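Local coordinates for amphinase-2 (Rana pipiens, PDB 2P7S), which is a cytotoxic endonuclease of the pancreatic ribonuclease family that hydrolyses RNA, including poly(U), poly(C) and the dinucleotides CpA and UpA, at residues N45-S50 with T77-P82; D5-K10 with T99-Y104. All blocks are in the same frame, centred on the assembly; numbering follows the deposited sequence. Where two conformers were deposited one is given.

In the fold
The modelled chain starts at D5 and goes straight into helix 6-15, which, with D5 just before it, meets the turn end of the hairpin at 99-104 through its first turn. Contact 2 therefore closes a loop that takes in most of the molecule. Contact 1 is nested inside that loop: segment 77-82, 27 residues after segment 45-50, lies in strand 74-83 and pairs antiparallel with strand 45-49. Strand 74-83 is followed in the chain by strand 86-101, its antiparallel neighbour, so both contacts reach the same sheet. They lie on opposite sides of the chain's centre, with their own centres about 19 Å apart. Contact 1 joins strands within the sheet, and contact 2 fastens the start of the helix to one end of it.

Contact 1. Residues N45-S50 with T77-P82; sequences NTFIHS and TTCKNP. With ACT (acetate ion), chain C.
N45 and F47 face C79 and T77 as hydrogen-bonded pairs of two antiparallel strands, with T46 and T78 as the non-hydrogen-bonded pair between them; the segment axes approach to 4.6 Å at 160°. Each hydrogen-bonded pair makes two backbone bonds, and the shortest, F47 N to T77 O at 2.7 Å, is nearly straight. On the face carrying T46 and T78 the two hydroxyls lie 3.0 Å apart (T46 OG1 to T78 OG1), and T46 OG1 donates to acetate OXT at 2.7 Å. On the other face, C79 SG, tied to C26 by a disulfide, sits obliquely beside the F47 ring, 3.6 Å from F47 CE1. N45 ND2 lies above one face of that ring, toward its rim, while hydrogen-bonded to K14 O. H49 has its CG anti to its carbonyl carbon (chi1 -64°), which lets the imidazole edge reach T77: H49 NE2 and T77 OG1 share a hydrogen bond of 2.6 Å, and ND1 bonds to Q19 O. With an alanine here, T77 OG1 and Q19 O would probably both lose their imidazole partner. N45 and T46 belong to the substrate site by similarity, and T46 O is hydrogen-bonded to ND1 of H15. T46 probably corresponds to the threonine that reads the pyrimidine base in pancreatic ribonucleases, here placed on the central sheet beside H15, the probable catalytic base.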
loop_
_atom_site.group_PDB
_atom_site.type_symbol
_atom_site.label_atom_id
_atom_site.label_comp_id
_atom_site.label_asym_id
_atom_site.label_seq_id
_atom_site.Cartn_x
_atom_site.Cartn_y
_atom_site.Cartn_z
ATOM N N ASN A 45 -7.580 0.503 3.676
ATOM C CA ASN A 45 -6.209 0.662 3.187
ATOM C C ASN A 45 -5.515 -0.678 3.004
ATOM O O ASN A 45 -5.759 -1.617 3.760
ATOM C CB ASN A 45 -5.360 1.514 4.129
ATOM C CG ASN A 45 -4.045 1.946 3.480
ATOM O OD1 ASN A 45 -4.049 2.669 2.481
ATOM N ND2 ASN A 45 -2.925 1.490 4.028
ATOM N N THR A 46 -4.650 -0.761 1.997
ATOM C CA THR A 46 -3.909 -1.991 1.727
ATOM C C THR A 46 -2.416 -1.769 1.980
ATOM O O THR A 46 -1.841 -0.763 1.551
ATOM C CB THR A 46 -4.125 -2.467 0.269
ATOM O OG1 THR A 46 -5.490 -2.871 0.101
ATOM C CG2 THR A 46 -3.229 -3.649 -0.047
ATOM N N PHE A 47 -1.808 -2.703 2.708
ATOM C CA PHE A 47 -0.392 -2.643 3.040
ATOM C C PHE A 47 0.404 -3.698 2.287
ATOM O O PHE A 47 -0.024 -4.844 2.166
ATOM C CB PHE A 47 -0.202 -2.831 4.547
ATOM C CG PHE A 47 -0.804 -1.733 5.369
ATOM C CD1 PHE A 47 -2.133 -1.792 5.775
ATOM C CD2 PHE A 47 -0.048 -0.615 5.707
ATOM C CE1 PHE A 47 -2.697 -0.748 6.506
ATOM C CE2 PHE A 47 -0.604 0.439 6.437
ATOM C CZ PHE A 47 -1.929 0.373 6.836
ATOM N N ILE A 48 1.579 -3.308 1.806
ATOM C CA ILE A 48 2.436 -4.202 1.035
ATOM C C ILE A 48 3.607 -4.663 1.901
ATOM O O ILE A 48 4.417 -3.849 2.342
ATOM C CB ILE A 48 2.995 -3.477 -0.217
ATOM C CG1 ILE A 48 1.864 -2.774 -0.966
ATOM C CG2 ILE A 48 3.689 -4.471 -1.131
ATOM C CD1 ILE A 48 2.352 -1.665 -1.897
ATOM N N HIS A 49 3.682 -5.968 2.147
ATOM C CA HIS A 49 4.747 -6.537 2.966
ATOM C C HIS A 49 5.961 -6.782 2.084
ATOM O O HIS A 49 6.140 -7.875 1.530
ATOM C CB HIS A 49 4.272 -7.850 3.589
ATOM C CG HIS A 49 3.127 -7.679 4.536
ATOM N ND1 HIS A 49 3.306 -7.414 5.877
ATOM C CD2 HIS A 49 1.790 -7.676 4.326
ATOM C CE1 HIS A 49 2.126 -7.253 6.452
ATOM N NE2 HIS A 49 1.190 -7.406 5.532
ATOM N N SER A 50 6.797 -5.763 1.950
ATOM C CA SER A 50 7.982 -5.866 1.109
ATOM C C SER A 50 8.945 -4.713 1.326
ATOM O O SER A 50 8.586 -3.688 1.914
ATOM C CB SER A 50 7.562 -5.893 -0.368
ATOM O OG SER A 50 8.661 -5.665 -1.237
ATOM N N THR A 77 -1.893 -7.025 2.998
ATOM C CA THR A 77 -2.835 -6.999 4.107
ATOM C C THR A 77 -3.794 -5.840 3.870
ATOM O O THR A 77 -3.377 -4.695 3.699
ATOM C CB THR A 77 -2.139 -6.783 5.454
ATOM O OG1 THR A 77 -1.383 -7.949 5.786
ATOM C CG2 THR A 77 -3.164 -6.513 6.550
ATOM N N THR A 78 -5.083 -6.141 3.844
ATOM C CA THR A 78 -6.070 -5.101 3.640
ATOM C C THR A 78 -6.858 -4.912 4.932
ATOM O O THR A 78 -7.355 -5.877 5.505
ATOM C CB THR A 78 -7.028 -5.476 2.474
ATOM O OG1 THR A 78 -6.292 -5.486 1.244
ATOM C CG2 THR A 78 -8.164 -4.472 2.366
ATOM N N CYS A 79 -6.919 -3.670 5.404
ATOM C CA CYS A 79 -7.662 -3.327 6.617
ATOM C C CYS A 79 -8.961 -2.667 6.162
ATOM O O CYS A 79 -8.926 -1.688 5.412
ATOM C CB CYS A 79 -6.875 -2.329 7.457
ATOM S SG CYS A 79 -5.230 -2.914 7.965
ATOM N N LYS A 80 -10.099 -3.176 6.623
ATOM C CA LYS A 80 -11.370 -2.600 6.196
ATOM C C LYS A 80 -12.513 -2.794 7.192
ATOM O O LYS A 80 -12.342 -3.399 8.258
ATOM C CB LYS A 80 -11.778 -3.223 4.861
ATOM C CG LYS A 80 -12.081 -4.712 4.962
ATOM C CD LYS A 80 -12.499 -5.269 3.616
ATOM C CE LYS A 80 -12.956 -6.710 3.729
ATOM N NZ LYS A 80 -13.436 -7.222 2.416
ATOM N N ASN A 81 -13.676 -2.268 6.818
ATOM C CA ASN A 81 -14.895 -2.376 7.612
ATOM C C ASN A 81 -14.732 -2.007 9.081
ATOM O O ASN A 81 -15.102 -2.778 9.974
ATOM C CB ASN A 81 -15.458 -3.794 7.495
ATOM C CG ASN A 81 -15.681 -4.205 6.053
ATOM O OD1 ASN A 81 -15.636 -3.367 5.152
ATOM N ND2 ASN A 81 -15.923 -5.491 5.826
ATOM N N PRO A 82 -14.191 -0.815 9.355
ATOM C CA PRO A 82 -14.014 -0.420 10.752
ATOM C C PRO A 82 -15.331 -0.210 11.496
ATOM O O PRO A 82 -16.351 0.161 10.909
ATOM C CB PRO A 82 -13.215 0.874 10.638
ATOM C CG PRO A 82 -13.765 1.475 9.364
ATOM C CD PRO A 82 -13.794 0.276 8.444
HETATM C C ACT C . -8.051 -3.222 -2.471
HETATM O O ACT C . -8.126 -3.461 -3.698
HETATM O OXT ACT C . -7.233 -2.401 -1.842
HETATM C CH3 ACT C . -9.029 -3.973 -1.582
#

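Contact 2. Residues D5-K10 with T99-Y104; sequences DREWEK and TCRDNY
D5 and R101 are brought together by their torsions: chi1 of D5 (-174°) sets its CG opposite the main-chain N and swings the carboxylate toward the hairpin, while the R101 chain, bent at chi2 and chi3, turns its guanidinium toward it. R101 NH2 makes a salt bridge with D5 OD1 at 3.0 Å. The carboxylate oxygen lies close to the guanidinium plane, but the donor stands 48° out of the carboxylate plane. The second oxygen, D5 OD2, offers its anti lone pair to W8 N at 3.1 Å, an Asx motif at the start of helix 6-15 that fixes the rotation of the carboxylate. R101 NH1, meanwhile, bonds to D102 OD2 at 2.7 Å, so the arginine is shared between two aspartates. R101 NE donates to a water 2.7 Å away, and the same water lies 2.6 Å from E7 OE1, which also forms a salt bridge with R65, and within hydrogen-bonding distance of D5 OD2 (2.9 Å), so it bridges the two segments. The setting is the N-terminal helix of the ribonuclease A fold, lying against the type II' turn R101-Y104 that links strands 86-101 and 104-111. Y104, the last residue of the turn, presents one ring face to D5: D5 CB sits 4.0 Å from the centroid of the Y104 ring, almost exactly on the normal, as a CH-pi contact, and the carboxylate is stacked with its plane only 8° from that of the ring. W8 meets the same tyrosine at a rim atom. Y104 CD2 lies over a face of the indole, 3.5 Å from W8 CG, and the two side chains cross at about a right angle with their rings obliquely inclined. W8 also touches P105, and T52 and K56 of helix 52-56; K56 touches Y104 too.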
loop_
_atom_site.group_PDB
_atom_site.type_symbol
_atom_site.label_atom_id
_atom_site.label_comp_id
_atom_site.label_asym_id
_atom_site.label_seq_id
_atom_site.Cartn_x
_atom_site.Cartn_y
_atom_site.Cartn_z
ATOM N N ASP A 5 11.449 12.347 -3.041
ATOM C CA ASP A 5 10.168 12.720 -3.712
ATOM C C ASP A 5 9.015 12.643 -2.705
ATOM O O ASP A 5 8.797 11.601 -2.080
ATOM C CB ASP A 5 9.894 11.773 -4.880
ATOM C CG ASP A 5 8.694 12.194 -5.692
ATOM O OD1 ASP A 5 8.866 13.009 -6.626
ATOM O OD2 ASP A 5 7.572 11.725 -5.387
ATOM N N ARG A 6 8.273 13.739 -2.566
ATOM C CA ARG A 6 7.164 13.811 -1.616
ATOM C C ARG A 6 6.059 12.769 -1.799
ATOM O O ARG A 6 5.657 12.111 -0.834
ATOM C CB ARG A 6 6.560 15.203 -1.639
ATOM N N GLU A 7 5.553 12.635 -3.021
ATOM C CA GLU A 7 4.491 11.673 -3.301
ATOM C C GLU A 7 4.929 10.234 -3.014
ATOM O O GLU A 7 4.153 9.438 -2.485
ATOM C CB GLU A 7 4.020 11.815 -4.755
ATOM C CG GLU A 7 3.268 13.122 -5.019
ATOM C CD GLU A 7 2.799 13.261 -6.460
ATOM O OE1 GLU A 7 3.651 13.368 -7.367
ATOM O OE2 GLU A 7 1.574 13.259 -6.688
ATOM N N TRP A 8 6.170 9.910 -3.367
ATOM C CA TRP A 8 6.738 8.583 -3.122
ATOM C C TRP A 8 6.833 8.341 -1.617
ATOM O O TRP A 8 6.453 7.277 -1.125
ATOM C CB TRP A 8 8.141 8.494 -3.739
ATOM C CG TRP A 8 8.974 7.267 -3.375
ATOM C CD1 TRP A 8 10.304 7.258 -3.048
ATOM C CD2 TRP A 8 8.563 5.887 -3.394
ATOM N NE1 TRP A 8 10.747 5.969 -2.871
ATOM C CE2 TRP A 8 9.701 5.108 -3.078
ATOM C CE3 TRP A 8 7.348 5.234 -3.650
ATOM C CZ2 TRP A 8 9.661 3.707 -3.013
ATOM C CZ3 TRP A 8 7.311 3.838 -3.585
ATOM C CH2 TRP A 8 8.461 3.094 -3.268
ATOM N N GLU A 9 7.346 9.331 -0.888
ATOM C CA GLU A 9 7.491 9.200 0.562
ATOM C C GLU A 9 6.137 8.930 1.213
ATOM O O GLU A 9 6.025 8.093 2.108
ATOM C CB GLU A 9 8.112 10.466 1.165
ATOM C CG GLU A 9 9.577 10.693 0.809
ATOM C CD GLU A 9 10.495 9.581 1.300
ATOM O OE1 GLU A 9 10.285 9.090 2.431
ATOM O OE2 GLU A 9 11.436 9.206 0.562
ATOM N N LYS A 10 5.109 9.637 0.754
ATOM C CA LYS A 10 3.772 9.452 1.299
ATOM C C LYS A 10 3.262 8.048 0.970
ATOM O O LYS A 10 2.632 7.405 1.812
ATOM C CB LYS A 10 2.812 10.497 0.729
ATOM C CG LYS A 10 1.429 10.467 1.360
ATOM C CD LYS A 10 0.488 11.432 0.664
ATOM C CE LYS A 10 -0.906 11.368 1.258
ATOM N NZ LYS A 10 -1.860 12.253 0.531
ATOM N N THR A 99 -0.550 3.921 -9.393
ATOM C CA THR A 99 -0.387 5.038 -10.311
ATOM C C THR A 99 1.065 5.439 -10.138
ATOM O O THR A 99 1.551 5.545 -9.012
ATOM C CB THR A 99 -1.256 6.252 -9.940
ATOM O OG1 THR A 99 -2.627 5.854 -9.852
ATOM C CG2 THR A 99 -1.115 7.344 -10.997
ATOM N N CYS A 100 1.754 5.635 -11.255
ATOM C CA CYS A 100 3.151 6.038 -11.239
ATOM C C CYS A 100 3.243 7.475 -11.711
ATOM O O CYS A 100 2.400 7.937 -12.484
ATOM C CB CYS A 100 3.976 5.202 -12.219
ATOM S SG CYS A 100 4.134 3.422 -11.907
ATOM N N ARG A 101 4.263 8.175 -11.227
ATOM C CA ARG A 101 4.553 9.537 -11.659
ATOM C C ARG A 101 5.966 9.256 -12.143
ATOM O O ARG A 101 6.914 9.274 -11.358
ATOM C CB ARG A 101 4.566 10.515 -10.485
ATOM C CG ARG A 101 4.593 11.995 -10.904
ATOM C CD ARG A 101 5.956 12.418 -11.434
ATOM N NE ARG A 101 6.965 12.441 -10.377
ATOM C CZ ARG A 101 8.270 12.602 -10.587
ATOM N NH1 ARG A 101 8.734 12.753 -11.820
ATOM N NH2 ARG A 101 9.113 12.608 -9.560
ATOM N N ASP A 102 6.088 8.940 -13.429
ATOM C CA ASP A 102 7.370 8.573 -14.008
ATOM C C ASP A 102 7.884 7.328 -13.262
ATOM O O ASP A 102 7.206 6.296 -13.245
ATOM C CB ASP A 102 8.369 9.735 -13.906
ATOM C CG ASP A 102 7.975 10.924 -14.782
ATOM O OD1 ASP A 102 7.720 10.723 -15.989
ATOM O OD2 ASP A 102 7.923 12.058 -14.266
ATOM N N ASN A 103 9.049 7.419 -12.622
ATOM C CA ASN A 103 9.618 6.261 -11.928
ATOM C C ASN A 103 9.191 6.062 -10.468
ATOM O O ASN A 103 9.674 5.144 -9.800
ATOM C CB ASN A 103 11.151 6.315 -12.011
ATOM C CG ASN A 103 11.737 7.569 -11.365
ATOM O OD1 ASN A 103 11.219 8.682 -11.532
ATOM N ND2 ASN A 103 12.837 7.394 -10.638
ATOM N N TYR A 104 8.276 6.896 -9.983
ATOM C CA TYR A 104 7.820 6.803 -8.593
ATOM C C TYR A 104 6.365 6.389 -8.348
ATOM O O TYR A 104 5.447 6.951 -8.933
ATOM C CB TYR A 104 8.022 8.145 -7.883
ATOM C CG TYR A 104 9.459 8.511 -7.625
ATOM C CD1 TYR A 104 10.118 9.454 -8.417
ATOM C CD2 TYR A 104 10.168 7.904 -6.592
ATOM C CE1 TYR A 104 11.456 9.779 -8.179
ATOM C CE2 TYR A 104 11.496 8.220 -6.349
ATOM C CZ TYR A 104 12.133 9.153 -7.144
ATOM O OH TYR A 104 13.452 9.440 -6.894
HETATM O O HOH W 1 6.087 12.441 -7.797
#